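Local coordinates for protein putative hydrolase (Agrobacterium vitis, PDB 3LLC) that probably hydrolyses thioester and ester bonds, acting as an acyl-protein thioesterase built on the alpha/beta hydrolase fold, at residues 215-220 / 245-250; 142-147 / 211-216; 12-17 / 25-30; 72-77 / 90-95. One frame throughout, in Å; residues are numbered along the deposited sequence.

Overall arrangement
Taken from the N terminus, the four contacts follow one another without nesting or crossing. Interaction 3 comes first, closing the hairpin of strands 9-16 and 23-30 at one edge of the mixed sheet. Interaction 4 folds the loop after strand 68-72 back onto helix 89-103 and touches interaction 3, about 10 Å away between centres. On the other side of the chain's centre, interaction 2 pairs strand 136-143 with strand 209-214 across a long insertion of mostly helices and loops. Interaction 1 begins where interaction 2 ends, sharing Met215 and Ala216, and joins the loops after strands 209-214 and 237-242; the centres of interactions 1 and 2 lie about 7 Å apart.

Interaction 1: 215-220 / 245-250; sequences MADPDV and GDHRLS
Asp217 OD2 is gripped by His247 ND1 at 2.8 Å and by a water at 2.8 Å, with a weak third bond from the side-chain amide of Gln213. The ND1-H points at the oxygen almost straight, 168° at the hydrogen. The oxygen lies in the imidazole plane, and the ring nitrogen approaches on the syn side of the carboxylate, somewhat out of its plane. The same water also donates to Asp246 O, tying the two loops a second time. The other carboxylate oxygen, Asp217 OD1, takes the backbone N-H of Asp219 at 2.9 Å, closing an Asx turn, and that of Val220 at 2.9 Å, which completes the wider Asx motif; together they limit the rotation of the acid. Aspartate suits the place because its short side chain can serve its own turn and the neighbouring loop at once.

With CG anti to the backbone N (chi1 -172°), the His247 ring swings toward residues 215-220. Asp219 CB lies over one of its faces in a CH-pi contact, 4.1 Å from the ring centroid, while Asp219 OD2 is hydrogen-bonded to Tyr178 OH. Val220 CG2 comes obliquely to His247 CE1 at 3.6 Å. Nearer the strand ends, Ala216 N donates to Gly245 O at 2.9 Å.

His247 NE2 is hydrogen-bonded to Ser114 OG, so imidazole, with a nitrogen for each neighbour, bridges hydroxyl and carboxylate. This chain of bonds is consistent with the Ser-His-Asp catalytic triad of alpha/beta hydrolases, in which the acid orients the histidine toward the nucleophile.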
loop_
_atom_site.group_PDB
_atom_site.type_symbol
_atom_site.label_atom_id
_atom_site.label_comp_id
_atom_site.label_asym_id
_atom_site.label_seq_id
_atom_site.Cartn_x
_atom_site.Cartn_y
_atom_site.Cartn_z
HETATM N N MSE A 215 18.445 4.274 -0.451
HETATM C CA MSE A 215 19.132 5.151 0.506
HETATM C C MSE A 215 19.261 6.608 -0.028
HETATM O O MSE A 215 19.807 7.461 0.640
HETATM C CB MSE A 215 20.489 4.571 0.923
HETATM C CG MSE A 215 20.403 3.124 1.499
HETATM SE SE MSE A 215 22.082 2.411 2.003
HETATM C CE MSE A 215 22.399 3.372 3.636
ATOM N N ALA A 216 18.825 6.842 -1.259
ATOM C CA ALA A 216 18.730 8.212 -1.811
ATOM C C ALA A 216 17.255 8.652 -1.961
ATOM O O ALA A 216 16.887 9.405 -2.871
ATOM C CB ALA A 216 19.482 8.289 -3.162
ATOM N N ASP A 217 16.405 8.153 -1.081
ATOM C CA ASP A 217 14.950 8.428 -1.075
ATOM C C ASP A 217 14.709 9.710 -0.259
ATOM O O ASP A 217 14.969 9.731 0.954
ATOM C CB ASP A 217 14.236 7.193 -0.463
ATOM C CG ASP A 217 12.721 7.298 -0.490
ATOM O OD1 ASP A 217 12.193 8.445 -0.453
ATOM O OD2 ASP A 217 12.032 6.243 -0.483
ATOM N N PRO A 218 14.300 10.835 -0.928
ATOM C CA PRO A 218 14.080 12.076 -0.205
ATOM C C PRO A 218 12.709 12.192 0.497
ATOM O O PRO A 218 12.503 13.168 1.201
ATOM C CB PRO A 218 14.207 13.160 -1.315
ATOM C CG PRO A 218 13.595 12.464 -2.498
ATOM C CD PRO A 218 13.907 10.968 -2.342
ATOM N N ASP A 219 11.821 11.211 0.333
ATOM C CA ASP A 219 10.455 11.243 0.872
ATOM C C ASP A 219 10.286 10.326 2.092
ATOM O O ASP A 219 9.805 10.769 3.125
ATOM C CB ASP A 219 9.461 10.802 -0.189
ATOM C CG ASP A 219 9.498 11.699 -1.439
ATOM O OD1 ASP A 219 9.806 12.901 -1.315
ATOM O OD2 ASP A 219 9.278 11.177 -2.538
ATOM N N VAL A 220 10.695 9.065 1.950
ATOM C CA VAL A 220 10.775 8.118 3.082
ATOM C C VAL A 220 12.273 7.809 3.378
ATOM O O VAL A 220 12.896 7.096 2.621
ATOM C CB VAL A 220 9.996 6.810 2.766
ATOM C CG1 VAL A 220 10.156 5.778 3.919
ATOM C CG2 VAL A 220 8.502 7.111 2.533
ATOM N N GLY A 245 19.157 4.083 -4.820
ATOM C CA GLY A 245 17.739 4.047 -5.112
ATOM C C GLY A 245 16.956 5.252 -4.593
ATOM O O GLY A 245 17.255 5.767 -3.511
ATOM N N ASP A 246 15.974 5.732 -5.381
ATOM C CA ASP A 246 15.151 6.871 -4.980
ATOM C C ASP A 246 13.800 6.400 -4.524
ATOM O O ASP A 246 13.627 5.194 -4.286
ATOM C CB ASP A 246 15.103 7.941 -6.096
ATOM C CG ASP A 246 14.370 7.482 -7.342
ATOM O OD1 ASP A 246 13.600 6.521 -7.333
ATOM O OD2 ASP A 246 14.553 8.132 -8.370
ATOM N N HIS A 247 12.830 7.305 -4.351
ATOM C CA HIS A 247 11.536 6.888 -3.798
ATOM C C HIS A 247 10.734 5.972 -4.756
ATOM O O HIS A 247 9.983 5.128 -4.308
ATOM C CB HIS A 247 10.647 8.081 -3.374
ATOM C CG HIS A 247 9.417 7.658 -2.627
ATOM N ND1 HIS A 247 9.483 6.900 -1.480
ATOM C CD2 HIS A 247 8.096 7.841 -2.888
ATOM C CE1 HIS A 247 8.248 6.639 -1.056
ATOM N NE2 HIS A 247 7.390 7.219 -1.881
ATOM N N ARG A 248 10.885 6.160 -6.054
ATOM C CA ARG A 248 10.055 5.412 -7.023
ATOM C C ARG A 248 10.526 3.960 -7.259
ATOM O O ARG A 248 9.689 3.082 -7.565
ATOM C CB ARG A 248 10.022 6.162 -8.369
ATOM C CG ARG A 248 9.135 7.432 -8.349
ATOM C CD ARG A 248 9.301 8.259 -9.658
ATOM N N LEU A 249 11.846 3.719 -7.106
ATOM C CA LEU A 249 12.437 2.379 -7.289
ATOM C C LEU A 249 11.843 1.683 -8.519
ATOM O O LEU A 249 11.274 0.591 -8.412
ATOM C CB LEU A 249 12.209 1.511 -6.032
ATOM C CG LEU A 249 12.998 1.846 -4.774
ATOM C CD1 LEU A 249 12.698 0.835 -3.627
ATOM C CD2 LEU A 249 14.518 1.952 -5.006
ATOM N N SER A 250 11.938 2.342 -9.675
ATOM C CA SER A 250 11.320 1.852 -10.911
ATOM C C SER A 250 12.279 1.811 -12.104
ATOM O O SER A 250 11.855 1.664 -13.255
ATOM C CB SER A 250 10.055 2.697 -11.239
ATOM O OG SER A 250 10.411 4.057 -11.436
HETATM O O HOH W 1 13.157 3.975 -1.779
#

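Interaction 2: 142-147 / 211-216; sequences LIAPAP and ILQGMA
Leu212 is bonded through both backbone polar atoms: its N donates to Leu142 O at 2.9 Å, and its O accepts from Ala144 N at 2.9 Å. Both bonds are nearly straight. Ile211 CA and Ile143 CA add CA-H...O contacts to these two carbonyls.

The apolar contacts divide between the sheet's faces. Leu142 and Ile211 share one, Leu142 CB and Ile211 CG1 meeting loosely at 4.3 Å, while Ile143 and Leu212 share the other. Strands 136-143 and 209-214 are parallel neighbours in the central sheet of the alpha/beta hydrolase fold. Branched aliphatic residues suit such strands, covered on both sides: helix 222-230 packs on Ile211 and helix 252-266 on Ile143 and Leu212. Beyond the strand end, Pro145 CD rests against Ile211 CG2 at 3.7 Å, the two side chains crossing at about a right angle. Ile211 CG2, anti to the backbone N, is the branch that reaches it.

The polar side-chain contacts belong to Gln213. Its chain bends at chi2 (74°), bringing OE1 to 3.4 Å from Ala144 CA, and a water lies 2.8 Å from both Gln213 OE1 and Pro145 O. Gln213 NE2 donates to Gly214 O of its own strand at 3.0 Å, on a lone pair, which holds the amide in place.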
loop_
_atom_site.group_PDB
_atom_site.type_symbol
_atom_site.label_atom_id
_atom_site.label_comp_id
_atom_site.label_asym_id
_atom_site.label_seq_id
_atom_site.Cartn_x
_atom_site.Cartn_y
_atom_site.Cartn_z
ATOM N N LEU A 142 7.304 -5.178 0.495
ATOM C CA LEU A 142 7.027 -3.754 0.801
ATOM C C LEU A 142 8.110 -2.891 0.123
ATOM O O LEU A 142 9.285 -3.167 0.290
ATOM C CB LEU A 142 7.024 -3.539 2.308
ATOM C CG LEU A 142 6.058 -4.409 3.135
ATOM C CD1 LEU A 142 6.212 -4.110 4.642
ATOM C CD2 LEU A 142 4.644 -4.149 2.635
ATOM N N ILE A 143 7.696 -1.896 -0.672
ATOM C CA ILE A 143 8.600 -1.073 -1.481
ATOM C C ILE A 143 8.536 0.350 -0.910
ATOM O O ILE A 143 7.484 0.967 -0.958
ATOM C CB ILE A 143 8.160 -1.082 -2.957
ATOM C CG1 ILE A 143 8.134 -2.539 -3.495
ATOM C CG2 ILE A 143 9.071 -0.157 -3.829
ATOM C CD1 ILE A 143 6.947 -2.897 -4.237
ATOM N N ALA A 144 9.647 0.839 -0.354
ATOM C CA ALA A 144 9.722 2.147 0.323
ATOM C C ALA A 144 8.512 2.383 1.221
ATOM O O ALA A 144 7.842 3.405 1.138
ATOM C CB ALA A 144 9.878 3.304 -0.739
ATOM N N PRO A 145 8.211 1.420 2.121
ATOM C CA PRO A 145 6.970 1.535 2.866
ATOM C C PRO A 145 6.920 2.744 3.804
ATOM O O PRO A 145 7.939 3.116 4.390
ATOM C CB PRO A 145 6.934 0.232 3.681
ATOM C CG PRO A 145 8.386 -0.096 3.851
ATOM C CD PRO A 145 8.995 0.244 2.521
ATOM N N ALA A 146 5.715 3.301 3.985
ATOM C CA ALA A 146 5.538 4.546 4.741
ATOM C C ALA A 146 4.548 4.395 5.902
ATOM O O ALA A 146 3.628 5.220 6.076
ATOM C CB ALA A 146 5.082 5.703 3.761
ATOM N N PRO A 147 4.768 3.382 6.774
ATOM C CA PRO A 147 3.901 3.298 7.971
ATOM C C PRO A 147 3.984 4.556 8.816
ATOM O O PRO A 147 5.060 5.125 8.976
ATOM C CB PRO A 147 4.494 2.085 8.749
ATOM C CG PRO A 147 5.943 2.012 8.294
ATOM C CD PRO A 147 5.856 2.401 6.801
ATOM N N ILE A 211 11.402 -6.203 2.595
ATOM C CA ILE A 211 11.351 -4.734 2.335
ATOM C C ILE A 211 12.492 -4.348 1.356
ATOM O O ILE A 211 13.632 -4.808 1.513
ATOM C CB ILE A 211 11.535 -3.923 3.633
ATOM C CG1 ILE A 211 10.483 -4.297 4.701
ATOM C CG2 ILE A 211 11.502 -2.360 3.358
ATOM C CD1 ILE A 211 10.966 -4.065 6.177
ATOM N N LEU A 212 12.152 -3.523 0.347
ATOM C CA LEU A 212 13.110 -2.954 -0.621
ATOM C C LEU A 212 13.061 -1.427 -0.400
ATOM O O LEU A 212 11.967 -0.830 -0.394
ATOM C CB LEU A 212 12.710 -3.287 -2.052
ATOM C CG LEU A 212 12.828 -4.763 -2.499
ATOM C CD1 LEU A 212 11.819 -5.113 -3.593
ATOM C CD2 LEU A 212 14.227 -5.043 -3.027
ATOM N N GLN A 213 14.233 -0.811 -0.191
ATOM C CA GLN A 213 14.316 0.597 0.222
ATOM C C GLN A 213 15.580 1.258 -0.342
ATOM O O GLN A 213 16.727 0.745 -0.219
ATOM C CB GLN A 213 14.309 0.676 1.760
ATOM C CG GLN A 213 14.576 2.048 2.352
ATOM C CD GLN A 213 13.392 3.000 2.211
ATOM O OE1 GLN A 213 12.237 2.662 2.539
ATOM N NE2 GLN A 213 13.684 4.218 1.748
ATOM N N GLY A 214 15.387 2.423 -0.959
ATOM C CA GLY A 214 16.508 3.200 -1.458
ATOM C C GLY A 214 17.130 4.090 -0.390
ATOM O O GLY A 214 16.417 4.623 0.478
HETATM N N MSE A 215 18.445 4.274 -0.451
HETATM C CA MSE A 215 19.132 5.151 0.506
HETATM C C MSE A 215 19.261 6.608 -0.028
HETATM O O MSE A 215 19.807 7.461 0.640
HETATM C CB MSE A 215 20.489 4.571 0.923
HETATM C CG MSE A 215 20.403 3.124 1.499
HETATM SE SE MSE A 215 22.082 2.411 2.003
HETATM C CE MSE A 215 22.399 3.372 3.636
ATOM N N ALA A 216 18.825 6.842 -1.259
ATOM C CA ALA A 216 18.730 8.212 -1.811
ATOM C C ALA A 216 17.255 8.652 -1.961
ATOM O O ALA A 216 16.887 9.405 -2.871
ATOM C CB ALA A 216 19.482 8.289 -3.162
HETATM O O HOH W 2 10.601 2.391 4.748
#

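Interaction 3: 12-17 / 25-30; sequences HAITVG and IAALVR
The imidazole of His12 meets Val29 CG1 at a slant, neither squarely over a face nor at an edge, its CD2 and NE2 atoms both 3.4 Å from Val29 CG1. Val29 was modelled in two conformers, so this contact is provisional. The ring also forms an edge-to-face pair with Phe103, and its NE2 makes a weak bond to Glu10.

The backbones form a regular antiparallel ladder. His12 and Ala27 are a hydrogen-bonded pair, with His12 N to Ala27 O at 3.0 Å and Ala27 N to His12 O at 3.0 Å. Ile14 and Ile25 repeat the pattern, Ile14 N reaching Ile25 O at 2.9 Å and Ile25 N reaching Ile14 O at 2.8 Å. Ala13 and Ala26 between them form the non-hydrogen-bonded pair, their methyl groups on the reverse face. The strand directions run at 142°, a twisted beta hairpin.

On the face bearing His12 and Ile14, Ile14 CD1 lies against Ala27 CB at 3.9 Å. Val16 CG2, held beside the backbone N, packs on Ile25 CG1 at 3.6 Å. The small methyl of Ala27 accommodates the longer Ile14 chain.

The aliphatic part of this face is covered by helix 89-103, whose His102 meets Ile14 and whose Ala98 meets Val16. On its far side strand 23-30 pairs with strand 68-72, leaving strand 9-16 outermost in the sheet.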
loop_
_atom_site.group_PDB
_atom_site.type_symbol
_atom_site.label_atom_id
_atom_site.label_comp_id
_atom_site.label_asym_id
_atom_site.label_seq_id
_atom_site.Cartn_x
_atom_site.Cartn_y
_atom_site.Cartn_z
ATOM N N HIS A 12 -13.907 -5.014 -12.966
ATOM C CA HIS A 12 -14.940 -5.144 -11.919
ATOM C C HIS A 12 -15.197 -3.803 -11.228
ATOM O O HIS A 12 -14.295 -2.980 -11.124
ATOM C CB HIS A 12 -14.463 -6.154 -10.842
ATOM C CG HIS A 12 -14.402 -7.569 -11.323
ATOM N ND1 HIS A 12 -15.456 -8.444 -11.183
ATOM C CD2 HIS A 12 -13.426 -8.258 -11.966
ATOM C CE1 HIS A 12 -15.145 -9.603 -11.742
ATOM N NE2 HIS A 12 -13.916 -9.523 -12.214
ATOM N N ALA A 13 -16.402 -3.602 -10.708
ATOM C CA ALA A 13 -16.706 -2.458 -9.810
ATOM C C ALA A 13 -17.267 -2.995 -8.492
ATOM O O ALA A 13 -18.208 -3.799 -8.526
ATOM C CB ALA A 13 -17.734 -1.532 -10.457
ATOM N N ILE A 14 -16.726 -2.544 -7.380
ATOM C CA ILE A 14 -17.123 -3.016 -6.048
ATOM C C ILE A 14 -17.646 -1.864 -5.193
ATOM O O ILE A 14 -16.949 -0.859 -5.001
ATOM C CB ILE A 14 -15.921 -3.695 -5.335
ATOM C CG1 ILE A 14 -15.457 -4.940 -6.114
ATOM C CG2 ILE A 14 -16.262 -4.023 -3.846
ATOM C CD1 ILE A 14 -14.066 -4.842 -6.710
ATOM N N THR A 15 -18.841 -2.020 -4.631
ATOM C CA THR A 15 -19.403 -1.004 -3.744
ATOM C C THR A 15 -18.834 -1.166 -2.327
ATOM O O THR A 15 -18.835 -2.262 -1.778
ATOM C CB THR A 15 -20.920 -1.077 -3.705
ATOM O OG1 THR A 15 -21.437 -0.982 -5.041
ATOM C CG2 THR A 15 -21.519 0.057 -2.867
ATOM N N VAL A 16 -18.333 -0.067 -1.763
ATOM C CA VAL A 16 -17.732 -0.045 -0.424
ATOM C C VAL A 16 -18.441 1.024 0.394
ATOM O O VAL A 16 -18.651 2.137 -0.080
ATOM C CB VAL A 16 -16.217 0.234 -0.487
ATOM C CG1 VAL A 16 -15.578 0.191 0.940
ATOM C CG2 VAL A 16 -15.490 -0.738 -1.453
ATOM N N GLY A 17 -18.881 0.678 1.608
ATOM C CA GLY A 17 -19.546 1.643 2.490
ATOM C C GLY A 17 -21.057 1.725 2.323
ATOM O O GLY A 17 -21.637 1.122 1.400
ATOM N N ILE A 25 -15.474 1.219 -6.247
ATOM C CA ILE A 25 -14.050 0.991 -6.454
ATOM C C ILE A 25 -13.820 0.175 -7.741
ATOM O O ILE A 25 -14.413 -0.910 -7.950
ATOM C CB ILE A 25 -13.435 0.258 -5.192
ATOM C CG1 ILE A 25 -13.614 1.126 -3.952
ATOM C CG2 ILE A 25 -11.969 -0.175 -5.441
ATOM C CD1 ILE A 25 -12.968 2.573 -4.037
ATOM N N ALA A 26 -12.989 0.723 -8.637
ATOM C CA ALA A 26 -12.645 0.071 -9.893
ATOM C C ALA A 26 -11.463 -0.907 -9.647
ATOM O O ALA A 26 -10.478 -0.573 -8.959
ATOM C CB ALA A 26 -12.269 1.125 -10.976
ATOM N N ALA A 27 -11.571 -2.107 -10.222
ATOM C CA ALA A 27 -10.550 -3.163 -10.078
ATOM C C ALA A 27 -10.312 -3.910 -11.393
ATOM O O ALA A 27 -11.204 -4.038 -12.244
ATOM C CB ALA A 27 -10.936 -4.169 -8.922
ATOM N N LEU A 28 -9.068 -4.358 -11.560
ATOM C CA LEU A 28 -8.604 -5.155 -12.694
ATOM C C LEU A 28 -8.025 -6.458 -12.106
ATOM O O LEU A 28 -7.085 -6.402 -11.297
ATOM C CB LEU A 28 -7.513 -4.391 -13.462
ATOM C CG LEU A 28 -7.956 -3.119 -14.221
ATOM C CD1 LEU A 28 -6.741 -2.304 -14.692
ATOM C CD2 LEU A 28 -8.917 -3.467 -15.411
ATOM N N VAL A 29 -8.561 -7.599 -12.523
ATOM C CA VAL A 29 -8.242 -8.899 -11.911
ATOM C C VAL A 29 -7.911 -9.976 -12.944
ATOM O O VAL A 29 -8.540 -10.078 -14.016
ATOM C CB VAL A 29 -9.409 -9.423 -11.041
ATOM C CG1 VAL A 29 -10.534 -9.974 -11.912
ATOM C CG2 VAL A 29 -8.921 -10.504 -10.100
ATOM N N ARG A 30 -6.889 -10.766 -12.625
ATOM C CA ARG A 30 -6.471 -11.900 -13.417
ATOM C C ARG A 30 -6.579 -13.130 -12.508
ATOM O O ARG A 30 -5.951 -13.170 -11.455
ATOM C CB ARG A 30 -5.022 -11.667 -13.857
ATOM C CG ARG A 30 -4.443 -12.677 -14.774
ATOM C CD ARG A 30 -2.955 -12.426 -14.983
ATOM N NE ARG A 30 -2.671 -11.163 -15.663
ATOM C CZ ARG A 30 -2.611 -10.999 -16.985
ATOM N NH1 ARG A 30 -2.890 -11.996 -17.820
ATOM N NH2 ARG A 30 -2.314 -9.813 -17.492
#

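Interaction 4: 72-77 / 90-95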
loop_
_atom_site.group_PDB
_atom_site.type_symbol
_atom_site.label_atom_id
_atom_site.label_comp_id
_atom_site.label_asym_id
_atom_site.label_seq_id
_atom_site.Cartn_x
_atom_site.Cartn_y
_atom_site.Cartn_z
ATOM N N PHE A 72 -6.454 -2.322 -7.829
ATOM C CA PHE A 72 -7.633 -1.454 -7.688
ATOM C C PHE A 72 -7.190 -0.002 -7.433
ATOM O O PHE A 72 -6.047 0.236 -7.038
ATOM C CB PHE A 72 -8.535 -1.943 -6.561
ATOM C CG PHE A 72 -7.926 -1.780 -5.204
ATOM C CD1 PHE A 72 -6.984 -2.699 -4.736
ATOM C CD2 PHE A 72 -8.247 -0.686 -4.393
ATOM C CE1 PHE A 72 -6.379 -2.531 -3.510
ATOM C CE2 PHE A 72 -7.648 -0.522 -3.139
ATOM C CZ PHE A 72 -6.704 -1.460 -2.709
ATOM N N ASP A 73 -8.082 0.943 -7.721
ATOM C CA ASP A 73 -7.835 2.384 -7.457
ATOM C C ASP A 73 -8.512 2.782 -6.148
ATOM O O ASP A 73 -9.709 2.543 -5.945
ATOM C CB ASP A 73 -8.347 3.261 -8.596
ATOM C CG ASP A 73 -7.354 3.342 -9.808
ATOM O OD1 ASP A 73 -6.119 3.347 -9.567
ATOM O OD2 ASP A 73 -7.838 3.448 -10.965
ATOM N N TYR A 74 -7.745 3.397 -5.262
ATOM C CA TYR A 74 -8.319 3.998 -4.041
ATOM C C TYR A 74 -9.398 5.031 -4.392
ATOM O O TYR A 74 -9.380 5.606 -5.490
ATOM C CB TYR A 74 -7.247 4.694 -3.223
ATOM C CG TYR A 74 -6.084 3.849 -2.731
ATOM C CD1 TYR A 74 -6.280 2.811 -1.815
ATOM C CD2 TYR A 74 -4.775 4.152 -3.087
ATOM C CE1 TYR A 74 -5.195 2.069 -1.336
ATOM C CE2 TYR A 74 -3.693 3.409 -2.597
ATOM C CZ TYR A 74 -3.920 2.375 -1.710
ATOM O OH TYR A 74 -2.855 1.643 -1.244
ATOM N N SER A 75 -10.390 5.211 -3.515
ATOM C CA SER A 75 -11.340 6.287 -3.705
ATOM C C SER A 75 -10.566 7.621 -3.892
ATOM O O SER A 75 -9.528 7.829 -3.267
ATOM C CB SER A 75 -12.352 6.420 -2.546
ATOM O OG SER A 75 -11.719 6.607 -1.288
ATOM N N GLY A 76 -11.085 8.487 -4.765
ATOM C CA GLY A 76 -10.443 9.758 -5.082
ATOM C C GLY A 76 -9.309 9.695 -6.099
ATOM O O GLY A 76 -8.753 10.737 -6.483
ATOM N N HIS A 77 -8.991 8.489 -6.552
ATOM C CA HIS A 77 -7.856 8.223 -7.454
ATOM C C HIS A 77 -8.346 7.505 -8.717
ATOM O O HIS A 77 -9.305 6.708 -8.679
ATOM C CB HIS A 77 -6.847 7.264 -6.817
ATOM C CG HIS A 77 -6.151 7.760 -5.579
ATOM N ND1 HIS A 77 -6.809 8.061 -4.393
ATOM C CD2 HIS A 77 -4.827 7.913 -5.316
ATOM C CE1 HIS A 77 -5.918 8.386 -3.467
ATOM N NE2 HIS A 77 -4.712 8.307 -3.997
ATOM N N SER A 90 -8.088 5.029 7.141
ATOM C CA SER A 90 -9.203 4.130 7.478
ATOM C C SER A 90 -10.084 3.773 6.262
ATOM O O SER A 90 -10.465 2.597 6.076
ATOM C CB SER A 90 -10.075 4.680 8.605
ATOM O OG SER A 90 -9.372 4.734 9.843
ATOM N N ARG A 91 -10.458 4.780 5.454
ATOM C CA ARG A 91 -11.317 4.542 4.279
ATOM C C ARG A 91 -10.620 3.723 3.191
ATOM O O ARG A 91 -11.241 2.845 2.557
ATOM C CB ARG A 91 -11.851 5.870 3.678
ATOM C CG ARG A 91 -13.011 6.429 4.475
ATOM C CD ARG A 91 -13.352 7.845 4.118
ATOM N NE ARG A 91 -13.727 8.102 2.722
ATOM C CZ ARG A 91 -14.949 7.956 2.199
ATOM N NH1 ARG A 91 -15.966 7.466 2.910
ATOM N NH2 ARG A 91 -15.156 8.294 0.927
ATOM N N TRP A 92 -9.327 3.995 2.972
ATOM C CA TRP A 92 -8.561 3.301 1.938
ATOM C C TRP A 92 -8.254 1.852 2.356
ATOM O O TRP A 92 -8.288 0.943 1.530
ATOM C CB TRP A 92 -7.283 4.092 1.595
ATOM C CG TRP A 92 -7.611 5.414 0.871
ATOM C CD1 TRP A 92 -8.633 5.624 0.002
ATOM C CD2 TRP A 92 -6.884 6.673 0.937
ATOM N NE1 TRP A 92 -8.613 6.926 -0.477
ATOM C CE2 TRP A 92 -7.551 7.583 0.071
ATOM C CE3 TRP A 92 -5.763 7.111 1.637
ATOM C CZ2 TRP A 92 -7.110 8.908 -0.120
ATOM C CZ3 TRP A 92 -5.338 8.436 1.467
ATOM C CH2 TRP A 92 -6.022 9.314 0.608
ATOM N N LEU A 93 -8.055 1.635 3.654
ATOM C CA LEU A 93 -7.949 0.286 4.196
ATOM C C LEU A 93 -9.269 -0.472 4.031
ATOM O O LEU A 93 -9.259 -1.652 3.645
ATOM C CB LEU A 93 -7.557 0.339 5.684
ATOM C CG LEU A 93 -7.643 -0.985 6.471
ATOM C CD1 LEU A 93 -6.629 -2.045 5.903
ATOM C CD2 LEU A 93 -7.340 -0.708 7.998
ATOM N N GLU A 94 -10.389 0.175 4.350
ATOM C CA GLU A 94 -11.696 -0.429 4.207
ATOM C C GLU A 94 -11.922 -0.919 2.766
ATOM O O GLU A 94 -12.508 -1.989 2.522
ATOM C CB GLU A 94 -12.786 0.574 4.592
ATOM C CG GLU A 94 -14.193 0.005 4.553
ATOM C CD GLU A 94 -15.297 1.021 4.881
ATOM O OE1 GLU A 94 -15.059 2.261 4.854
ATOM O OE2 GLU A 94 -16.431 0.562 5.144
ATOM N N GLU A 95 -11.452 -0.127 1.812
ATOM C CA GLU A 95 -11.568 -0.489 0.389
ATOM C C GLU A 95 -10.688 -1.726 0.031
ATOM O O GLU A 95 -11.142 -2.650 -0.655
ATOM C CB GLU A 95 -11.198 0.740 -0.469
ATOM C CG GLU A 95 -12.231 1.878 -0.356
ATOM C CD GLU A 95 -11.677 3.284 -0.703
ATOM O OE1 GLU A 95 -10.623 3.325 -1.372
ATOM O OE2 GLU A 95 -12.338 4.294 -0.328
HETATM O O HOH W 3 -12.557 9.119 -0.272
#
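Glu95 sends its carboxylate to the backbone of Ser75 because CG stands beside its own backbone N (chi1 -68°) and the chain runs extended from there. Ser75 OG, turned between its backbone N and carbonyl carbon (chi1 57°), faces the same acid. Ser75 and Gly76 are the central residues of a type II beta turn from Tyr74 to His77, in the loop between strand 68-72 and helix 89-103 of the alpha/beta hydrolase fold. Glycine suits the third position, where phi is positive.

The carboxylate takes both donors of one serine: Ser75 N reaches Glu95 OE1 at 2.9 Å, and Ser75 OG donates to the syn lone pair of Glu95 OE2 at 2.6 Å. Glu95 OE2 also forms a salt bridge with Arg23, so the buried acid is probably balanced. A water donates to Ser75 OG and accepts from Arg91 NH2, adding a longer link to the helix.

Tyr74, His77 and Trp92 form an aromatic cluster. Tyr74 CB lies over the face of the five-membered ring of Trp92 in a CH-pi contact, 3.6 Å from Trp92 CD1. His77 turns its edge toward the six-membered ring of Trp92 in an offset edge-to-face pair (planes at 84°), its CE1 at 3.6 Å from Trp92 CZ2.

Two ring N-H groups converge on Ser75 O, His77 ND1 at 3.0 Å and Trp92 NE1 at 3.1 Å, reaching it from opposite faces of the carbonyl plane.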